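Local coordinates for protein amidohydrolase (Staphylococcus aureus, PDB 3NUR) that probably hydrolyses carbon-nitrogen bonds, such as those of linear amides, as a metal-dependent TIM-barrel amidohydrolase that here carries a calcium ion, at residues A[159-164]-A[168-173]; A[176-181]-A[187-192]; A[80-85]-A[127-132]. All coordinates share one frame; numbering follows the deposited sequence.

Interaction 1: A[159-164]-A[168-173]; sequences ALIMGR and GFLDQD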
loop_
_atom_site.group_PDB
_atom_site.type_symbol
_atom_site.label_atom_id
_atom_site.label_comp_id
_atom_site.label_asym_id
_atom_site.label_seq_id
_atom_site.Cartn_x
_atom_site.Cartn_y
_atom_site.Cartn_z
ATOM N N ALA A 159 -5.398 -4.853 -4.555
ATOM C CA ALA A 159 -4.862 -3.860 -5.471
ATOM C C ALA A 159 -3.975 -2.938 -4.663
ATOM O O ALA A 159 -4.212 -2.751 -3.469
ATOM C CB ALA A 159 -5.997 -3.038 -6.081
ATOM N N LEU A 160 -2.953 -2.373 -5.309
ATOM C CA LEU A 160 -2.151 -1.337 -4.663
ATOM C C LEU A 160 -2.331 -0.114 -5.553
ATOM O O LEU A 160 -2.130 -0.215 -6.769
ATOM C CB LEU A 160 -0.670 -1.713 -4.511
ATOM C CG LEU A 160 0.242 -0.617 -3.872
ATOM C CD1 LEU A 160 1.318 -1.244 -2.986
ATOM C CD2 LEU A 160 0.890 0.269 -4.955
ATOM N N ILE A 161 -2.702 1.032 -4.950
ATOM C CA ILE A 161 -2.954 2.300 -5.655
ATOM C C ILE A 161 -1.944 3.324 -5.181
ATOM O O ILE A 161 -1.822 3.560 -3.974
ATOM C CB ILE A 161 -4.403 2.839 -5.407
ATOM C CG1 ILE A 161 -5.469 1.862 -5.973
ATOM C CG2 ILE A 161 -4.561 4.295 -6.000
ATOM C CD1 ILE A 161 -6.917 2.218 -5.643
HETATM N N MSE A 162 -1.227 3.923 -6.128
HETATM C CA MSE A 162 -0.240 4.941 -5.800
HETATM C C MSE A 162 -0.792 6.326 -6.022
HETATM O O MSE A 162 -1.330 6.626 -7.086
HETATM C CB MSE A 162 1.032 4.735 -6.629
HETATM C CG MSE A 162 2.036 3.824 -5.942
HETATM SE SE MSE A 162 3.518 3.345 -7.092
HETATM C CE MSE A 162 3.480 4.931 -8.370
ATOM N N GLY A 163 -0.609 7.178 -5.029
ATOM C CA GLY A 163 -1.018 8.575 -5.113
ATOM C C GLY A 163 -2.505 8.779 -5.188
ATOM O O GLY A 163 -3.275 8.150 -4.454
ATOM N N ARG A 164 -2.907 9.681 -6.076
ATOM C CA ARG A 164 -4.295 10.071 -6.200
ATOM C C ARG A 164 -4.688 10.268 -7.664
ATOM O O ARG A 164 -3.855 10.150 -8.572
ATOM C CB ARG A 164 -4.565 11.334 -5.331
ATOM C CG ARG A 164 -3.951 12.618 -5.857
ATOM C CD ARG A 164 -3.224 13.448 -4.798
ATOM N NE ARG A 164 -2.021 12.811 -4.247
ATOM C CZ ARG A 164 -0.794 12.897 -4.765
ATOM N NH1 ARG A 164 0.230 12.319 -4.158
ATOM N NH2 ARG A 164 -0.589 13.540 -5.909
ATOM N N GLY A 168 -7.920 14.889 -7.847
ATOM C CA GLY A 168 -7.927 14.867 -6.390
ATOM C C GLY A 168 -7.997 13.507 -5.736
ATOM O O GLY A 168 -7.671 12.481 -6.342
ATOM N N PHE A 169 -8.406 13.510 -4.463
ATOM C CA PHE A 169 -8.480 12.300 -3.652
ATOM C C PHE A 169 -9.622 11.393 -4.069
ATOM O O PHE A 169 -10.590 11.838 -4.698
ATOM C CB PHE A 169 -8.565 12.665 -2.159
ATOM C CG PHE A 169 -7.327 13.342 -1.605
ATOM C CD1 PHE A 169 -6.070 12.758 -1.746
ATOM C CD2 PHE A 169 -7.429 14.517 -0.874
ATOM C CE1 PHE A 169 -4.926 13.359 -1.190
ATOM C CE2 PHE A 169 -6.289 15.113 -0.307
ATOM C CZ PHE A 169 -5.048 14.521 -0.463
ATOM N N LEU A 170 -9.494 10.117 -3.702
ATOM C CA LEU A 170 -10.451 9.069 -4.051
ATOM C C LEU A 170 -11.746 9.019 -3.203
ATOM O O LEU A 170 -12.535 8.078 -3.342
ATOM C CB LEU A 170 -9.746 7.701 -4.225
ATOM C CG LEU A 170 -8.492 7.672 -5.157
ATOM C CD1 LEU A 170 -7.721 6.356 -5.032
ATOM C CD2 LEU A 170 -8.847 7.915 -6.630
ATOM N N ASP A 171 -11.985 10.047 -2.340
ATOM C CA ASP A 171 -13.249 10.145 -1.587
ATOM C C ASP A 171 -14.380 10.696 -2.475
ATOM O O ASP A 171 -15.553 10.676 -2.069
ATOM C CB ASP A 171 -13.106 10.987 -0.303
ATOM C CG ASP A 171 -12.652 12.420 -0.491
ATOM O OD1 ASP A 171 -11.928 12.693 -1.486
ATOM O OD2 ASP A 171 -12.940 13.251 0.395
ATOM N N GLN A 172 -14.029 11.210 -3.660
ATOM C CA GLN A 172 -15.008 11.772 -4.609
ATOM C C GLN A 172 -15.984 10.686 -5.071
ATOM O O GLN A 172 -15.597 9.522 -5.210
ATOM C CB GLN A 172 -14.297 12.395 -5.817
ATOM C CG GLN A 172 -13.510 13.644 -5.478
ATOM C CD GLN A 172 -12.723 14.101 -6.678
ATOM O OE1 GLN A 172 -13.278 14.633 -7.641
ATOM N NE2 GLN A 172 -11.416 13.852 -6.683
ATOM N N ASP A 173 -17.253 11.056 -5.266
ATOM C CA ASP A 173 -18.305 10.105 -5.662
ATOM C C ASP A 173 -17.953 9.183 -6.831
ATOM O O ASP A 173 -18.262 7.995 -6.770
ATOM C CB ASP A 173 -19.628 10.833 -5.957
ATOM C CG ASP A 173 -20.304 11.478 -4.756
ATOM O OD1 ASP A 173 -20.135 10.965 -3.630
ATOM O OD2 ASP A 173 -21.031 12.471 -4.951
#
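Arg164 lies alongside Phe169 where barrel strand 159-162 of the TIM barrel runs out into the loop leading to helix 176-185. Its CB sits 3.5 Å from the carbonyl O of Gly168, and CG stays near the same carbonyl. The torsion chi2 (-134°) sets CD beside the ring, 4.0 Å from Phe169 CE1, so the aliphatic part of the arginine packs on the aromatic side chain, the two pointing the same way. The bend at chi3 (66°) then turns NE and the guanidinium away, its plane nearly perpendicular to the phenyl ring. There NH2 hydrogen-bonds Pro195 O and NH1 forms a salt bridge with Asp227. An arginine suits this place because its methylene stem is apolar and its guanidinium charged. Phe169 also meets the rings of His231 and His234, which places the loop against helix 223-237. Leu170 belongs to a type I beta turn from Phe169 to Gln172, and the Gln172 amide closes it: NE2 donates to Phe169 O at 2.9 Å. Nearer the strand, Ile161 reaches Leu170 of the loop, both apolar, as suits buried positions; Ile161 CG2 and Leu170 CD1 meet tip to tip, 3.9 Å apart.

Interaction 2: A[176-181]-A[187-192]; sequences DIIFKT and VPIYLH. With CA (calcium ion), chain B.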
loop_
_atom_site.group_PDB
_atom_site.type_symbol
_atom_site.label_atom_id
_atom_site.label_comp_id
_atom_site.label_asym_id
_atom_site.label_seq_id
_atom_site.Cartn_x
_atom_site.Cartn_y
_atom_site.Cartn_z
ATOM N N ASP A 176 -16.223 5.863 -5.950
ATOM C CA ASP A 176 -16.914 4.935 -5.042
ATOM C C ASP A 176 -16.913 3.481 -5.567
ATOM O O ASP A 176 -16.676 2.562 -4.792
ATOM C CB ASP A 176 -18.359 5.407 -4.789
ATOM C CG ASP A 176 -19.051 4.583 -3.729
ATOM O OD1 ASP A 176 -18.877 4.889 -2.536
ATOM O OD2 ASP A 176 -19.716 3.614 -4.090
ATOM N N ILE A 177 -17.104 3.301 -6.891
ATOM C CA ILE A 177 -17.128 1.998 -7.563
ATOM C C ILE A 177 -15.889 1.120 -7.294
ATOM O O ILE A 177 -16.014 -0.110 -7.249
ATOM C CB ILE A 177 -17.424 2.168 -9.089
ATOM C CG1 ILE A 177 -17.779 0.829 -9.788
ATOM C CG2 ILE A 177 -16.310 2.916 -9.829
ATOM C CD1 ILE A 177 -19.014 0.113 -9.222
ATOM N N ILE A 178 -14.716 1.748 -7.099
ATOM C CA ILE A 178 -13.466 1.020 -6.841
ATOM C C ILE A 178 -13.547 0.327 -5.470
ATOM O O ILE A 178 -13.211 -0.855 -5.364
ATOM C CB ILE A 178 -12.225 1.952 -7.001
ATOM C CG1 ILE A 178 -12.108 2.458 -8.473
ATOM C CG2 ILE A 178 -10.929 1.233 -6.543
ATOM C CD1 ILE A 178 -11.098 3.661 -8.710
ATOM N N PHE A 179 -14.016 1.066 -4.441
ATOM C CA PHE A 179 -14.158 0.562 -3.070
ATOM C C PHE A 179 -15.267 -0.477 -2.981
ATOM O O PHE A 179 -15.095 -1.471 -2.292
ATOM C CB PHE A 179 -14.357 1.721 -2.078
ATOM C CG PHE A 179 -13.212 2.704 -2.199
ATOM C CD1 PHE A 179 -11.983 2.447 -1.589
ATOM C CD2 PHE A 179 -13.340 3.851 -2.972
ATOM C CE1 PHE A 179 -10.905 3.330 -1.746
ATOM C CE2 PHE A 179 -12.260 4.730 -3.132
ATOM C CZ PHE A 179 -11.050 4.458 -2.534
ATOM N N LYS A 180 -16.401 -0.243 -3.683
ATOM C CA LYS A 180 -17.531 -1.169 -3.750
ATOM C C LYS A 180 -17.042 -2.498 -4.335
ATOM O O LYS A 180 -17.372 -3.553 -3.806
ATOM C CB LYS A 180 -18.631 -0.580 -4.648
ATOM C CG LYS A 180 -19.907 -1.419 -4.695
ATOM C CD LYS A 180 -20.978 -0.694 -5.512
ATOM C CE LYS A 180 -22.356 -1.213 -5.215
ATOM N NZ LYS A 180 -23.401 -0.359 -5.840
ATOM N N THR A 181 -16.214 -2.430 -5.386
ATOM C CA THR A 181 -15.660 -3.599 -6.067
ATOM C C THR A 181 -14.756 -4.396 -5.136
ATOM O O THR A 181 -14.926 -5.606 -5.022
ATOM C CB THR A 181 -15.027 -3.190 -7.402
ATOM O OG1 THR A 181 -16.049 -2.604 -8.210
ATOM C CG2 THR A 181 -14.429 -4.355 -8.138
ATOM N N VAL A 187 -11.325 -8.320 -1.017
ATOM C CA VAL A 187 -9.874 -8.119 -1.118
ATOM C C VAL A 187 -9.505 -6.715 -0.607
ATOM O O VAL A 187 -10.318 -5.802 -0.756
ATOM C CB VAL A 187 -9.312 -8.371 -2.540
ATOM C CG1 VAL A 187 -9.439 -9.844 -2.949
ATOM C CG2 VAL A 187 -9.954 -7.440 -3.582
ATOM N N PRO A 188 -8.273 -6.511 -0.068
ATOM C CA PRO A 188 -7.911 -5.164 0.405
ATOM C C PRO A 188 -7.334 -4.265 -0.705
ATOM O O PRO A 188 -6.957 -4.721 -1.791
ATOM C CB PRO A 188 -6.839 -5.460 1.458
ATOM C CG PRO A 188 -6.119 -6.667 0.910
ATOM C CD PRO A 188 -7.186 -7.487 0.211
ATOM N N ILE A 189 -7.242 -2.966 -0.400
ATOM C CA ILE A 189 -6.602 -1.974 -1.268
ATOM C C ILE A 189 -5.433 -1.392 -0.454
ATOM O O ILE A 189 -5.641 -0.883 0.640
ATOM C CB ILE A 189 -7.566 -0.835 -1.732
ATOM C CG1 ILE A 189 -8.718 -1.354 -2.639
ATOM C CG2 ILE A 189 -6.787 0.282 -2.415
ATOM C CD1 ILE A 189 -9.830 -0.346 -2.831
ATOM N N TYR A 190 -4.225 -1.455 -0.993
ATOM C CA TYR A 190 -3.036 -0.862 -0.374
ATOM C C TYR A 190 -2.941 0.554 -0.964
ATOM O O TYR A 190 -2.874 0.695 -2.187
ATOM C CB TYR A 190 -1.764 -1.678 -0.744
ATOM C CG TYR A 190 -0.584 -1.499 0.201
ATOM C CD1 TYR A 190 -0.022 -2.588 0.859
ATOM C CD2 TYR A 190 0.002 -0.248 0.395
ATOM C CE1 TYR A 190 1.057 -2.437 1.727
ATOM C CE2 TYR A 190 1.103 -0.085 1.245
ATOM C CZ TYR A 190 1.627 -1.186 1.907
ATOM O OH TYR A 190 2.667 -1.042 2.795
ATOM N N LEU A 191 -2.983 1.603 -0.111
ATOM C CA LEU A 191 -2.896 3.013 -0.560
ATOM C C LEU A 191 -1.458 3.462 -0.298
ATOM O O LEU A 191 -1.033 3.538 0.854
ATOM C CB LEU A 191 -3.897 3.885 0.211
ATOM C CG LEU A 191 -4.124 5.317 -0.302
ATOM C CD1 LEU A 191 -4.786 5.313 -1.704
ATOM C CD2 LEU A 191 -5.011 6.088 0.680
ATOM N N HIS A 192 -0.705 3.698 -1.375
ATOM C CA HIS A 192 0.735 3.990 -1.366
ATOM C C HIS A 192 1.023 5.449 -1.767
ATOM O O HIS A 192 0.308 5.998 -2.599
ATOM C CB HIS A 192 1.401 3.025 -2.376
ATOM C CG HIS A 192 2.905 3.023 -2.417
ATOM N ND1 HIS A 192 3.608 4.053 -2.991
ATOM C CD2 HIS A 192 3.778 2.088 -1.984
ATOM C CE1 HIS A 192 4.888 3.747 -2.836
ATOM N NE2 HIS A 192 5.037 2.571 -2.248
HETATM CA CA CA B . 6.953 1.366 -1.672
HETATM O O HOH W 1 7.719 3.006 -0.454
HETATM O O HOH W 2 7.866 2.597 -3.330
#
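In the beta-alpha-beta unit formed by strand 159-162, helix 176-185 and strand 189-192, the helix covers the outer side of the barrel wall, and Ile189 is the strand residue that meets it. Ile189 CD1 does the touching. It lies 3.7 Å from Phe179 CD1 and also close to CE1, approaching the ring obliquely, and it comes within 4.2 Å of Ile178 CG2. CG1 of Ile189 lies anti to the carbonyl carbon (chi1 -65°), and the extended chi2 of 167° carries CD1 out to the helix; there the isoleucine crosses both helix side chains at about a right angle. The CG1-CD1 branch is long enough to span the helix-strand separation, and Met249 of the next strand packs beside both Phe179 and Ile189. Within the helix, Ile177 O accepts from both Thr181 N and Thr181 OG1, which arrive from opposite faces of its plane. Three residues after Ile189, His192 NE2 binds the calcium ion at 2.3 Å, with two waters and Glu28, His30 and Asp316 completing the site. The strand thus has two chemically distinct ends: aliphatic and aromatic carbon holds it to the helix, whereas an imidazole nitrogen binds the metal.

Interaction 3: A[80-85]-A[127-132]; sequences QFMNNQ and NRFVGF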
loop_
_atom_site.group_PDB
_atom_site.type_symbol
_atom_site.label_atom_id
_atom_site.label_comp_id
_atom_site.label_asym_id
_atom_site.label_seq_id
_atom_site.Cartn_x
_atom_site.Cartn_y
_atom_site.Cartn_z
ATOM N N GLN A 80 17.165 -14.180 -4.020
ATOM C CA GLN A 80 18.314 -14.135 -3.105
ATOM C C GLN A 80 17.911 -13.343 -1.857
ATOM O O GLN A 80 18.120 -13.824 -0.733
ATOM C CB GLN A 80 19.525 -13.459 -3.775
ATOM C CG GLN A 80 20.758 -13.443 -2.870
ATOM C CD GLN A 80 21.947 -12.817 -3.538
ATOM O OE1 GLN A 80 22.372 -11.718 -3.175
ATOM N NE2 GLN A 80 22.522 -13.509 -4.524
ATOM N N PHE A 81 17.281 -12.155 -2.063
ATOM C CA PHE A 81 16.859 -11.316 -0.951
ATOM C C PHE A 81 15.836 -12.040 -0.084
ATOM O O PHE A 81 16.002 -12.094 1.128
ATOM C CB PHE A 81 16.309 -9.952 -1.437
ATOM C CG PHE A 81 15.697 -9.125 -0.315
ATOM C CD1 PHE A 81 16.497 -8.330 0.502
ATOM C CD2 PHE A 81 14.328 -9.172 -0.061
ATOM C CE1 PHE A 81 15.935 -7.594 1.556
ATOM C CE2 PHE A 81 13.768 -8.436 0.990
ATOM C CZ PHE A 81 14.578 -7.651 1.789
HETATM N N MSE A 82 14.784 -12.606 -0.698
HETATM C CA MSE A 82 13.730 -13.294 0.038
HETATM C C MSE A 82 14.262 -14.473 0.847
HETATM O O MSE A 82 13.952 -14.575 2.041
HETATM C CB MSE A 82 12.639 -13.763 -0.910
HETATM C CG MSE A 82 11.886 -12.598 -1.552
HETATM SE SE MSE A 82 10.875 -13.220 -3.074
HETATM C CE MSE A 82 9.594 -14.376 -2.178
ATOM N N ASN A 83 15.107 -15.336 0.212
ATOM C CA ASN A 83 15.672 -16.498 0.894
ATOM C C ASN A 83 16.560 -16.129 2.058
ATOM O O ASN A 83 16.432 -16.726 3.120
ATOM C CB ASN A 83 16.414 -17.410 -0.081
ATOM C CG ASN A 83 15.489 -18.172 -1.012
ATOM O OD1 ASN A 83 14.257 -18.022 -1.005
ATOM N ND2 ASN A 83 16.063 -18.971 -1.884
ATOM N N ASN A 84 17.409 -15.114 1.887
ATOM C CA ASN A 84 18.308 -14.656 2.950
ATOM C C ASN A 84 17.572 -13.984 4.104
ATOM O O ASN A 84 18.090 -13.951 5.224
ATOM C CB ASN A 84 19.350 -13.694 2.386
ATOM C CG ASN A 84 20.335 -14.336 1.429
ATOM O OD1 ASN A 84 20.375 -15.557 1.235
ATOM N ND2 ASN A 84 21.127 -13.513 0.776
ATOM N N GLN A 85 16.397 -13.393 3.815
ATOM C CA GLN A 85 15.606 -12.681 4.840
ATOM C C GLN A 85 14.397 -13.447 5.362
ATOM O O GLN A 85 13.531 -12.857 6.031
ATOM C CB GLN A 85 15.215 -11.275 4.344
ATOM C CG GLN A 85 16.415 -10.364 4.025
ATOM C CD GLN A 85 17.361 -10.102 5.186
ATOM O OE1 GLN A 85 16.966 -10.028 6.356
ATOM N NE2 GLN A 85 18.643 -9.910 4.878
ATOM N N ASN A 127 4.354 -20.470 -5.475
ATOM C CA ASN A 127 4.518 -20.629 -4.033
ATOM C C ASN A 127 5.232 -19.438 -3.392
ATOM O O ASN A 127 5.207 -19.316 -2.170
ATOM C CB ASN A 127 5.268 -21.924 -3.720
ATOM C CG ASN A 127 4.527 -23.157 -4.181
ATOM O OD1 ASN A 127 4.971 -23.870 -5.084
ATOM N ND2 ASN A 127 3.357 -23.412 -3.609
ATOM N N ARG A 128 5.828 -18.548 -4.199
ATOM C CA ARG A 128 6.610 -17.435 -3.643
ATOM C C ARG A 128 6.016 -16.061 -3.847
ATOM O O ARG A 128 6.520 -15.089 -3.281
ATOM C CB ARG A 128 8.051 -17.454 -4.209
ATOM C CG ARG A 128 8.810 -18.785 -4.081
ATOM C CD ARG A 128 9.020 -19.279 -2.633
ATOM N NE ARG A 128 9.690 -18.301 -1.759
ATOM C CZ ARG A 128 11.008 -18.139 -1.669
ATOM N NH1 ARG A 128 11.831 -18.888 -2.404
ATOM N NH2 ARG A 128 11.515 -17.237 -0.837
ATOM N N PHE A 129 4.996 -15.966 -4.694
ATOM C CA PHE A 129 4.406 -14.675 -5.033
ATOM C C PHE A 129 2.904 -14.684 -5.078
ATOM O O PHE A 129 2.275 -15.689 -5.419
ATOM C CB PHE A 129 4.965 -14.165 -6.373
ATOM C CG PHE A 129 6.467 -14.037 -6.410
ATOM C CD1 PHE A 129 7.113 -12.996 -5.739
ATOM C CD2 PHE A 129 7.244 -14.977 -7.075
ATOM C CE1 PHE A 129 8.503 -12.897 -5.751
ATOM C CE2 PHE A 129 8.636 -14.868 -7.102
ATOM C CZ PHE A 129 9.257 -13.821 -6.449
ATOM N N VAL A 130 2.336 -13.541 -4.724
ATOM C CA VAL A 130 0.907 -13.253 -4.782
ATOM C C VAL A 130 0.833 -11.876 -5.491
ATOM O O VAL A 130 1.711 -11.026 -5.288
ATOM C CB VAL A 130 0.270 -13.257 -3.368
ATOM C CG1 VAL A 130 -1.112 -12.623 -3.372
ATOM C CG2 VAL A 130 0.181 -14.685 -2.819
ATOM N N GLY A 131 -0.182 -11.671 -6.324
ATOM C CA GLY A 131 -0.265 -10.397 -7.031
ATOM C C GLY A 131 -1.290 -9.421 -6.507
ATOM O O GLY A 131 -2.369 -9.815 -6.051
ATOM N N PHE A 132 -0.937 -8.129 -6.578
ATOM C CA PHE A 132 -1.832 -7.019 -6.290
ATOM C C PHE A 132 -2.044 -6.318 -7.625
ATOM O O PHE A 132 -1.086 -6.150 -8.405
ATOM C CB PHE A 132 -1.251 -6.053 -5.220
ATOM C CG PHE A 132 -1.688 -6.300 -3.778
ATOM C CD1 PHE A 132 -2.523 -7.364 -3.455
ATOM C CD2 PHE A 132 -1.212 -5.502 -2.743
ATOM C CE1 PHE A 132 -2.929 -7.590 -2.125
ATOM C CE2 PHE A 132 -1.602 -5.738 -1.412
ATOM C CZ PHE A 132 -2.477 -6.764 -1.119
#
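A single oxygen, Asn83 OD1, takes both terminal nitrogens of Arg128, an end-on grip in which NH1 and NH2 each lie 2.9 Å away. The amide and guanidinium planes are only 8° apart. The two donors nevertheless use the oxygen differently: NH2 arrives nearly along the C=O axis, while NH1 lies in the carbonyl plane on a lone pair. Because one acceptor must serve both, neither bond is straight, the N-H...O angles being 144° and 140°. The arginine has further partners: NE bonds Gln88 O and NH2 also bonds Val87 O; together these bonds would fix the rotation of the guanidinium. Asparagine suits this exposed helical position, offering a neutral acceptor to a positive group.

Next to the polar pair runs the selenomethionine Met82, sliding past Arg128 in the opposite direction. Its chain is extended at chi2 and bends at chi3, bringing CE to 3.3 Å from Arg128 O. SE lies 3.6 Å from Phe129 CE1 and 4.5 Å from the ring centroid, an oblique Met-aromatic contact, and Arg128 CB rests over one face of the same ring. A long, flexible, apolar side chain is well fitted to pack between helix and strand, and Val87 and Gln90 also touch Met82. A helix packed on neighbouring parallel strands, here 87-94 and the start of 129-131, is characteristic of the TIM barrel.

Along the chain interaction 3 comes first, then interaction 1, then interaction 2, each closing before the next opens. Interactions 1 and 2 have centres about 9 Å apart and share one parallel sheet, in which strands 159-162 and 189-192 are neighbours: Ile161 N lies 2.8 Å from Tyr190 O, a probable hydrogen bond, and Leu170 of the loop packs on Phe179 of the helix. Interaction 3 is about 27 Å and 24 Å away from them, centre to centre; its strand 129-131 lies in the preceding group of barrel strands, and Phe132 packs against Ala159, Leu160, Pro188 and Tyr190. The contacts thus join successive parts of one barrel, whose strand 189-192 supplies a calcium ligand.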